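Local coordinates for protein putative transcriptional regulator (Clostridium difficile, PDB 3QI7) that is of unknown function but has a periplasmic-binding-protein-like fold and may act as a sugar-binding lipoprotein or transcriptional regulator, at residues G155-D167 / Y223-M236. Sequence-based numbering, arbitrary orientation. Where two conformers were deposited one is given.
Sequences GAKAFIHYASTDD and YGKDINVFGVNEYM
Strands 159-164 and 228-231 run parallel, 15° apart, as the central and one outer strand of a three-stranded parallel sheet in the periplasmic-binding-protein-like fold. Ile-160 pairs with Val-229 and bonds to the residues flanking Val-229: its N donates to Asn-228 O at 2.8 Å, nearly straight, and its O accepts from Phe-230 N. Phe-159, His-161, Asn-228 and Phe-230 turn to the face lined by helix 140-153, all with CG anti to the backbone N (chi1 178° in Phe-230), which lays them side by side. Phe-159 CZ is 3.7 Å from Phe-230 CB. His-161 presents CD2 to the Phe-230 ring edge. The Asn-228 amide has ND2 3.3 Å from Phe-159 CE2, planes 48° apart; its OD1 accepts from Ala-252 N, which pays for burying that oxygen. On the other face Val-229 CG1 meets the Tyr-162 ring edge in plane, and the phenol reaches Asp-215 of helix 203-223. Ala-158, too small to push the ring away, sets CB over one face of Tyr-223, 3.7 Å from the centroid, a CH-pi contact. Val-232 CG2 packs 3.5 Å from Asp-167 OD2. A water bridges Asp-167 OD1 and Asn-233 ND2; Asn-233 is the N-cap of the following helix, its OD1 accepting from selenomethionine Met-236 N.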
ATOM      1  N   GLY A 155      -5.075  -5.165  23.162  1.00 22.49           N
ATOM      2  CA  GLY A 155      -4.637  -5.384  24.537  1.00 27.03           C
ATOM      3  C   GLY A 155      -3.228  -4.931  24.871  1.00 25.74           C
ATOM      4  O   GLY A 155      -2.700  -5.286  25.928  1.00 27.49           O
ATOM      5  N   ALA A 156      -2.615  -4.124  24.007  1.00 24.80           N
ATOM      6  CA  ALA A 156      -1.235  -3.630  24.276  1.00 24.69           C
ATOM      7  C   ALA A 156      -1.123  -2.764  25.547  1.00 26.24           C
ATOM      8  O   ALA A 156      -1.898  -1.814  25.747  1.00 26.75           O
ATOM      9  CB  ALA A 156      -0.707  -2.861  23.094  1.00 24.11           C
ATOM     10  N   LYS A 157      -0.135  -3.082  26.377  1.00 26.83           N
ATOM     11  CA  LYS A 157       0.134  -2.294  27.574  0.50 26.06           C
ATOM     12  C   LYS A 157       1.331  -1.365  27.382  1.00 27.27           C
ATOM     13  O   LYS A 157       1.617  -0.531  28.252  1.00 26.91           O
ATOM     14  CB  LYS A 157       0.311  -3.204  28.788  0.50 27.70           C
ATOM     15  CG  LYS A 157      -0.964  -3.934  29.186  0.50 26.86           C
ATOM     16  CD  LYS A 157      -2.141  -2.981  29.300  0.50 27.93           C
ATOM     17  CE  LYS A 157      -3.241  -3.548  30.213  0.50 34.50           C
ATOM     18  NZ  LYS A 157      -4.576  -2.924  29.934  0.50 28.82           N
ATOM     19  N   ALA A 158       2.032  -1.514  26.249  1.00 25.48           N
ATOM     20  CA  ALA A 158       3.059  -0.552  25.797  1.00 25.38           C
ATOM     21  C   ALA A 158       3.151  -0.704  24.271  1.00 23.91           C
ATOM     22  O   ALA A 158       2.738  -1.731  23.721  1.00 23.72           O
ATOM     23  CB  ALA A 158       4.444  -0.824  26.476  1.00 21.29           C
ATOM     24  N   PHE A 159       3.664   0.323  23.598  1.00 22.99           N
ATOM     25  CA  PHE A 159       3.965   0.292  22.173  1.00 20.44           C
ATOM     26  C   PHE A 159       5.455   0.588  22.007  1.00 23.58           C
ATOM     27  O   PHE A 159       5.910   1.683  22.381  1.00 23.37           O
ATOM     28  CB  PHE A 159       3.148   1.358  21.448  1.00 22.63           C
ATOM     29  CG  PHE A 159       3.236   1.321  19.944  1.00 20.58           C
ATOM     30  CD1 PHE A 159       4.410   1.707  19.257  1.00 19.09           C
ATOM     31  CD2 PHE A 159       2.101   0.994  19.185  1.00 20.75           C
ATOM     32  CE1 PHE A 159       4.425   1.707  17.888  1.00 22.07           C
ATOM     33  CE2 PHE A 159       2.154   0.964  17.800  1.00 19.41           C
ATOM     34  CZ  PHE A 159       3.299   1.342  17.168  1.00 16.33           C
ATOM     35  N   ILE A 160       6.205  -0.377  21.475  1.00 23.15           N
ATOM     36  CA  ILE A 160       7.660  -0.200  21.231  1.00 22.71           C
ATOM     37  C   ILE A 160       7.858   0.139  19.735  1.00 21.79           C
ATOM     38  O   ILE A 160       7.400  -0.607  18.881  1.00 21.15           O
ATOM     39  CB  ILE A 160       8.491  -1.455  21.640  1.00 23.50           C
ATOM     40  CG1 ILE A 160       7.962  -2.100  22.930  1.00 24.60           C
ATOM     41  CG2 ILE A 160       9.993  -1.086  21.835  1.00 20.49           C
ATOM     42  CD1 ILE A 160       7.902  -1.207  24.216  1.00 23.11           C
ATOM     43  N   HIS A 161       8.476   1.298  19.435  1.00 20.58           N
ATOM     44  CA  HIS A 161       8.777   1.747  18.065  1.00 18.80           C
ATOM     45  C   HIS A 161      10.274   1.701  17.793  1.00 23.76           C
ATOM     46  O   HIS A 161      11.050   2.301  18.557  1.00 24.86           O
ATOM     47  CB  HIS A 161       8.303   3.195  17.915  1.00 22.40           C
ATOM     48  CG  HIS A 161       8.433   3.746  16.527  1.00 21.01           C
ATOM     49  ND1 HIS A 161       9.633   4.225  16.020  1.00 22.02           N
ATOM     50  CD2 HIS A 161       7.504   3.949  15.563  1.00 21.38           C
ATOM     51  CE1 HIS A 161       9.427   4.671  14.790  1.00 23.21           C
ATOM     52  NE2 HIS A 161       8.148   4.510  14.488  1.00 26.20           N
ATOM     53  N   TYR A 162      10.665   0.951  16.751  1.00 22.52           N
ATOM     54  CA  TYR A 162      12.076   0.729  16.383  1.00 23.36           C
ATOM     55  C   TYR A 162      12.343   1.335  14.993  1.00 23.15           C
ATOM     56  O   TYR A 162      11.641   1.036  14.039  1.00 24.23           O
ATOM     57  CB  TYR A 162      12.396  -0.780  16.336  1.00 23.02           C
ATOM     58  CG  TYR A 162      12.459  -1.475  17.664  1.00 21.64           C
ATOM     59  CD1 TYR A 162      13.505  -1.258  18.521  1.00 20.52           C
ATOM     60  CD2 TYR A 162      11.480  -2.399  18.043  1.00 21.79           C
ATOM     61  CE1 TYR A 162      13.563  -1.893  19.747  1.00 28.79           C
ATOM     62  CE2 TYR A 162      11.531  -3.040  19.251  1.00 31.98           C
ATOM     63  CZ  TYR A 162      12.587  -2.790  20.112  1.00 28.07           C
ATOM     64  OH  TYR A 162      12.637  -3.441  21.321  1.00 32.49           O
ATOM     65  N   ALA A 163      13.405   2.145  14.899  1.00 26.14           N
ATOM     66  CA  ALA A 163      13.819   2.868  13.690  1.00 24.44           C
ATOM     67  C   ALA A 163      15.194   3.454  13.969  1.00 23.85           C
ATOM     68  O   ALA A 163      15.468   3.856  15.102  1.00 26.82           O
ATOM     69  CB  ALA A 163      12.865   4.030  13.405  1.00 22.82           C
ATOM     70  N   SER A 164      16.046   3.509  12.948  1.00 26.85           N
ATOM     71  CA  SER A 164      17.360   4.162  13.054  1.00 29.37           C
ATOM     72  C   SER A 164      17.206   5.688  12.948  1.00 29.97           C
ATOM     73  O   SER A 164      16.210   6.164  12.442  1.00 29.84           O
ATOM     74  CB  SER A 164      18.288   3.675  11.940  1.00 31.84           C
ATOM     75  OG  SER A 164      17.988   4.296  10.695  1.00 29.47           O
ATOM     76  N   THR A 165      18.219   6.455  13.355  1.00 31.91           N
ATOM     77  CA  THR A 165      18.107   7.913  13.225  1.00 33.97           C
ATOM     78  C   THR A 165      18.127   8.347  11.748  1.00 35.61           C
ATOM     79  O   THR A 165      17.473   9.343  11.393  1.00 34.58           O
ATOM     80  CB  THR A 165      19.122   8.649  14.098  1.00 37.48           C
ATOM     81  OG1 THR A 165      20.443   8.217  13.806  1.00 34.83           O
ATOM     82  CG2 THR A 165      18.840   8.371  15.570  1.00 41.44           C
ATOM     83  N   ASP A 166      18.793   7.562  10.881  1.00 31.44           N
ATOM     84  CA  ASP A 166      18.669   7.751   9.432  1.00 32.15           C
ATOM     85  C   ASP A 166      17.251   7.503   8.919  1.00 32.84           C
ATOM     86  O   ASP A 166      16.759   8.280   8.087  1.00 32.40           O
ATOM     87  CB  ASP A 166      19.637   6.880   8.650  1.00 32.15           C
ATOM     88  CG  ASP A 166      21.099   7.380   8.719  1.00 34.66           C
ATOM     89  OD1 ASP A 166      21.377   8.485   9.208  1.00 36.54           O
ATOM     90  OD2 ASP A 166      21.973   6.654   8.258  1.00 38.89           O
ATOM     91  N   ASP A 167      16.602   6.431   9.397  1.00 30.03           N
ATOM     92  CA  ASP A 167      15.176   6.183   9.078  1.00 30.68           C
ATOM     93  C   ASP A 167      14.286   7.382   9.414  1.00 28.05           C
ATOM     94  O   ASP A 167      13.369   7.702   8.659  1.00 27.25           O
ATOM     95  CB  ASP A 167      14.589   4.960   9.824  1.00 27.53           C
ATOM     96  CG  ASP A 167      15.186   3.634   9.391  1.00 33.37           C
ATOM     97  OD1 ASP A 167      15.472   3.421   8.177  1.00 36.94           O
ATOM     98  OD2 ASP A 167      15.329   2.763  10.283  1.00 29.28           O
ATOM     99  N   TYR A 223       7.528  -4.996  30.751  1.00 33.61           N
ATOM    100  CA  TYR A 223       6.069  -4.895  30.659  1.00 33.16           C
ATOM    101  C   TYR A 223       5.281  -6.195  30.671  1.00 33.04           C
ATOM    102  O   TYR A 223       4.065  -6.171  30.837  1.00 35.98           O
ATOM    103  CB  TYR A 223       5.713  -4.154  29.391  1.00 30.23           C
ATOM    104  CG  TYR A 223       6.246  -2.745  29.378  1.00 31.59           C
ATOM    105  CD1 TYR A 223       5.572  -1.710  30.034  1.00 38.12           C
ATOM    106  CD2 TYR A 223       7.397  -2.432  28.677  1.00 34.49           C
ATOM    107  CE1 TYR A 223       6.044  -0.398  29.986  1.00 35.00           C
ATOM    108  CE2 TYR A 223       7.880  -1.150  28.644  1.00 33.58           C
ATOM    109  CZ  TYR A 223       7.213  -0.134  29.299  1.00 36.08           C
ATOM    110  OH  TYR A 223       7.735   1.135  29.235  1.00 31.85           O
ATOM    111  N   GLY A 224       5.942  -7.325  30.482  1.00 32.01           N
ATOM    112  CA  GLY A 224       5.206  -8.561  30.236  1.00 32.71           C
ATOM    113  C   GLY A 224       4.911  -8.642  28.740  1.00 31.36           C
ATOM    114  O   GLY A 224       5.227  -7.717  27.960  1.00 31.45           O
ATOM    115  N   LYS A 225       4.304  -9.744  28.337  1.00 28.85           N
ATOM    116  CA  LYS A 225       4.172 -10.056  26.930  1.00 29.89           C
ATOM    117  C   LYS A 225       3.116  -9.230  26.200  1.00 27.60           C
ATOM    118  O   LYS A 225       3.108  -9.220  24.961  1.00 26.34           O
ATOM    119  CB  LYS A 225       3.903 -11.557  26.749  1.00 31.31           C
ATOM    120  CG  LYS A 225       2.544 -11.976  27.245  1.00 36.99           C
ATOM    121  CD  LYS A 225       2.332 -13.487  27.162  1.00 41.40           C
ATOM    122  CE  LYS A 225       0.897 -13.842  27.586  1.00 45.18           C
ATOM    123  NZ  LYS A 225      -0.141 -12.894  27.071  1.00 43.09           N
ATOM    124  N   ASP A 226       2.208  -8.555  26.923  1.00 26.42           N
ATOM    125  CA  ASP A 226       1.144  -7.799  26.250  1.00 27.78           C
ATOM    126  C   ASP A 226       1.602  -6.398  25.885  1.00 27.86           C
ATOM    127  O   ASP A 226       1.121  -5.387  26.430  1.00 29.28           O
ATOM    128  CB  ASP A 226      -0.145  -7.744  27.059  1.00 29.55           C
ATOM    129  CG  ASP A 226      -0.775  -9.121  27.268  1.00 33.01           C
ATOM    130  OD1 ASP A 226      -0.552 -10.033  26.459  1.00 29.81           O
ATOM    131  OD2 ASP A 226      -1.511  -9.272  28.255  1.00 39.41           O
ATOM    132  N   ILE A 227       2.528  -6.362  24.933  1.00 26.80           N
ATOM    133  CA  ILE A 227       3.001  -5.117  24.328  1.00 26.40           C
ATOM    134  C   ILE A 227       2.937  -5.287  22.831  1.00 25.01           C
ATOM    135  O   ILE A 227       3.019  -6.411  22.331  1.00 25.17           O
ATOM    136  CB  ILE A 227       4.453  -4.778  24.775  1.00 25.52           C
ATOM    137  CG1 ILE A 227       5.474  -5.836  24.279  1.00 27.59           C
ATOM    138  CG2 ILE A 227       4.486  -4.656  26.315  1.00 26.84           C
ATOM    139  CD1 ILE A 227       6.936  -5.692  24.818  1.00 30.83           C
ATOM    140  N   ASN A 228       2.781  -4.175  22.118  1.00 22.13           N
ATOM    141  CA  ASN A 228       2.903  -4.167  20.660  1.00 22.58           C
ATOM    142  C   ASN A 228       4.294  -3.758  20.231  1.00 23.51           C
ATOM    143  O   ASN A 228       4.828  -2.743  20.707  1.00 22.68           O
ATOM    144  CB  ASN A 228       1.898  -3.221  20.000  1.00 22.26           C
ATOM    145  CG  ASN A 228       1.890  -3.354  18.482  1.00 19.54           C
ATOM    146  OD1 ASN A 228       1.477  -4.381  17.978  1.00 22.57           O
ATOM    147  ND2 ASN A 228       2.413  -2.350  17.760  1.00 17.61           N
ATOM    148  N   VAL A 229       4.879  -4.517  19.298  1.00 20.30           N
ATOM    149  CA  VAL A 229       6.205  -4.176  18.799  1.00 20.66           C
ATOM    150  C   VAL A 229       6.085  -3.808  17.311  1.00 20.23           C
ATOM    151  O   VAL A 229       5.440  -4.506  16.517  1.00 20.46           O
ATOM    152  CB  VAL A 229       7.213  -5.324  19.025  1.00 20.27           C
ATOM    153  CG1 VAL A 229       8.607  -5.002  18.369  1.00 24.07           C
ATOM    154  CG2 VAL A 229       7.364  -5.645  20.518  1.00 22.28           C
ATOM    155  N   PHE A 230       6.719  -2.706  16.931  1.00 20.30           N
ATOM    156  CA  PHE A 230       6.615  -2.216  15.572  1.00 20.49           C
ATOM    157  C   PHE A 230       7.951  -1.766  15.047  1.00 20.08           C
ATOM    158  O   PHE A 230       8.662  -1.037  15.742  1.00 19.57           O
ATOM    159  CB  PHE A 230       5.685  -1.016  15.563  1.00 18.63           C
ATOM    160  CG  PHE A 230       5.521  -0.371  14.207  1.00 21.89           C
ATOM    161  CD1 PHE A 230       4.770  -0.992  13.215  1.00 21.51           C
ATOM    162  CD2 PHE A 230       6.074   0.867  13.940  1.00 22.37           C
ATOM    163  CE1 PHE A 230       4.559  -0.390  11.980  1.00 21.54           C
ATOM    164  CE2 PHE A 230       5.902   1.454  12.689  1.00 21.81           C
ATOM    165  CZ  PHE A 230       5.144   0.821  11.707  1.00 20.31           C
ATOM    166  N   GLY A 231       8.244  -2.132  13.796  1.00 21.33           N
ATOM    167  CA  GLY A 231       9.446  -1.657  13.089  1.00 20.20           C
ATOM    168  C   GLY A 231       9.102  -1.044  11.741  1.00 21.88           C
ATOM    169  O   GLY A 231       7.935  -1.105  11.272  1.00 19.09           O
ATOM    170  N   VAL A 232      10.115  -0.469  11.095  1.00 22.20           N
ATOM    171  CA  VAL A 232       9.865   0.448   9.984  1.00 22.85           C
ATOM    172  C   VAL A 232      10.307  -0.057   8.620  1.00 24.44           C
ATOM    173  O   VAL A 232      10.117   0.645   7.632  1.00 20.46           O
ATOM    174  CB  VAL A 232      10.408   1.878  10.281  1.00 22.10           C
ATOM    175  CG1 VAL A 232       9.852   2.427  11.603  1.00 22.47           C
ATOM    176  CG2 VAL A 232      11.949   1.912  10.267  1.00 21.37           C
ATOM    177  N   ASN A 233      10.822  -1.297   8.560  1.00 23.19           N
ATOM    178  CA  ASN A 233      11.140  -1.956   7.285  1.00 24.55           C
ATOM    179  C   ASN A 233      10.997  -3.493   7.390  1.00 22.72           C
ATOM    180  O   ASN A 233      10.812  -4.060   8.491  1.00 21.91           O
ATOM    181  CB  ASN A 233      12.548  -1.558   6.780  1.00 24.29           C
ATOM    182  CG  ASN A 233      13.636  -1.820   7.818  1.00 27.32           C
ATOM    183  OD1 ASN A 233      13.785  -2.951   8.303  1.00 26.69           O
ATOM    184  ND2 ASN A 233      14.384  -0.768   8.190  1.00 27.60           N
ATOM    185  N   GLU A 234      11.085  -4.149   6.241  1.00 22.99           N
ATOM    186  CA  GLU A 234      10.772  -5.558   6.156  1.00 25.30           C
ATOM    187  C   GLU A 234      11.802  -6.371   6.924  1.00 24.99           C
ATOM    188  O   GLU A 234      11.486  -7.442   7.446  1.00 23.53           O
ATOM    189  CB  GLU A 234      10.756  -6.013   4.699  1.00 26.24           C
ATOM    190  CG  GLU A 234       9.643  -5.424   3.866  1.00 32.95           C
ATOM    191  CD  GLU A 234       9.721  -5.849   2.396  1.00 41.43           C
ATOM    192  OE1 GLU A 234      10.751  -6.441   1.985  1.00 44.93           O
ATOM    193  OE2 GLU A 234       8.735  -5.611   1.667  1.00 42.93           O
ATOM    194  N   TYR A 235      13.037  -5.883   6.967  1.00 24.27           N
ATOM    195  CA  TYR A 235      14.106  -6.601   7.682  1.00 26.06           C
ATOM    196  C   TYR A 235      13.774  -6.615   9.190  1.00 24.35           C
ATOM    197  O   TYR A 235      13.839  -7.662   9.836  1.00 22.66           O
ATOM    198  CB  TYR A 235      15.486  -5.983   7.415  1.00 26.94           C
ATOM    199  CG  TYR A 235      16.614  -6.797   8.028  1.00 29.53           C
ATOM    200  CD1 TYR A 235      17.145  -7.897   7.362  1.00 34.78           C
ATOM    201  CD2 TYR A 235      17.099  -6.504   9.288  1.00 34.63           C
ATOM    202  CE1 TYR A 235      18.158  -8.679   7.936  1.00 39.61           C
ATOM    203  CE2 TYR A 235      18.105  -7.280   9.868  1.00 37.37           C
ATOM    204  CZ  TYR A 235      18.627  -8.365   9.184  1.00 37.94           C
ATOM    205  OH  TYR A 235      19.622  -9.119   9.767  1.00 36.66           O
HETATM  206  N   MSE A 236      13.363  -5.466   9.724  1.00 22.66           N
HETATM  207  CA  MSE A 236      12.890  -5.387  11.116  1.00 21.66           C
HETATM  208  C   MSE A 236      11.660  -6.247  11.329  1.00 23.18           C
HETATM  209  O   MSE A 236      11.570  -6.921  12.379  1.00 23.73           O
HETATM  210  CB  MSE A 236      12.566  -3.934  11.544  1.00 22.84           C
HETATM  211  CG  MSE A 236      13.753  -3.053  11.566  1.00 25.15           C
HETATM  212 SE   MSE A 236      13.378  -1.494  12.601  0.75 20.58          SE
HETATM  213  CE  MSE A 236      14.871  -0.403  12.027  1.00 21.04           C
TER
HETATM  214  O   HOH W   1      -3.691  -6.770  27.676  1.00 38.17           O
HETATM  215  O   HOH W   2      14.226   1.648   6.785  1.00 31.96           O
HETATM  216  O   HOH W   3      16.841   0.615   9.740  1.00 32.49           O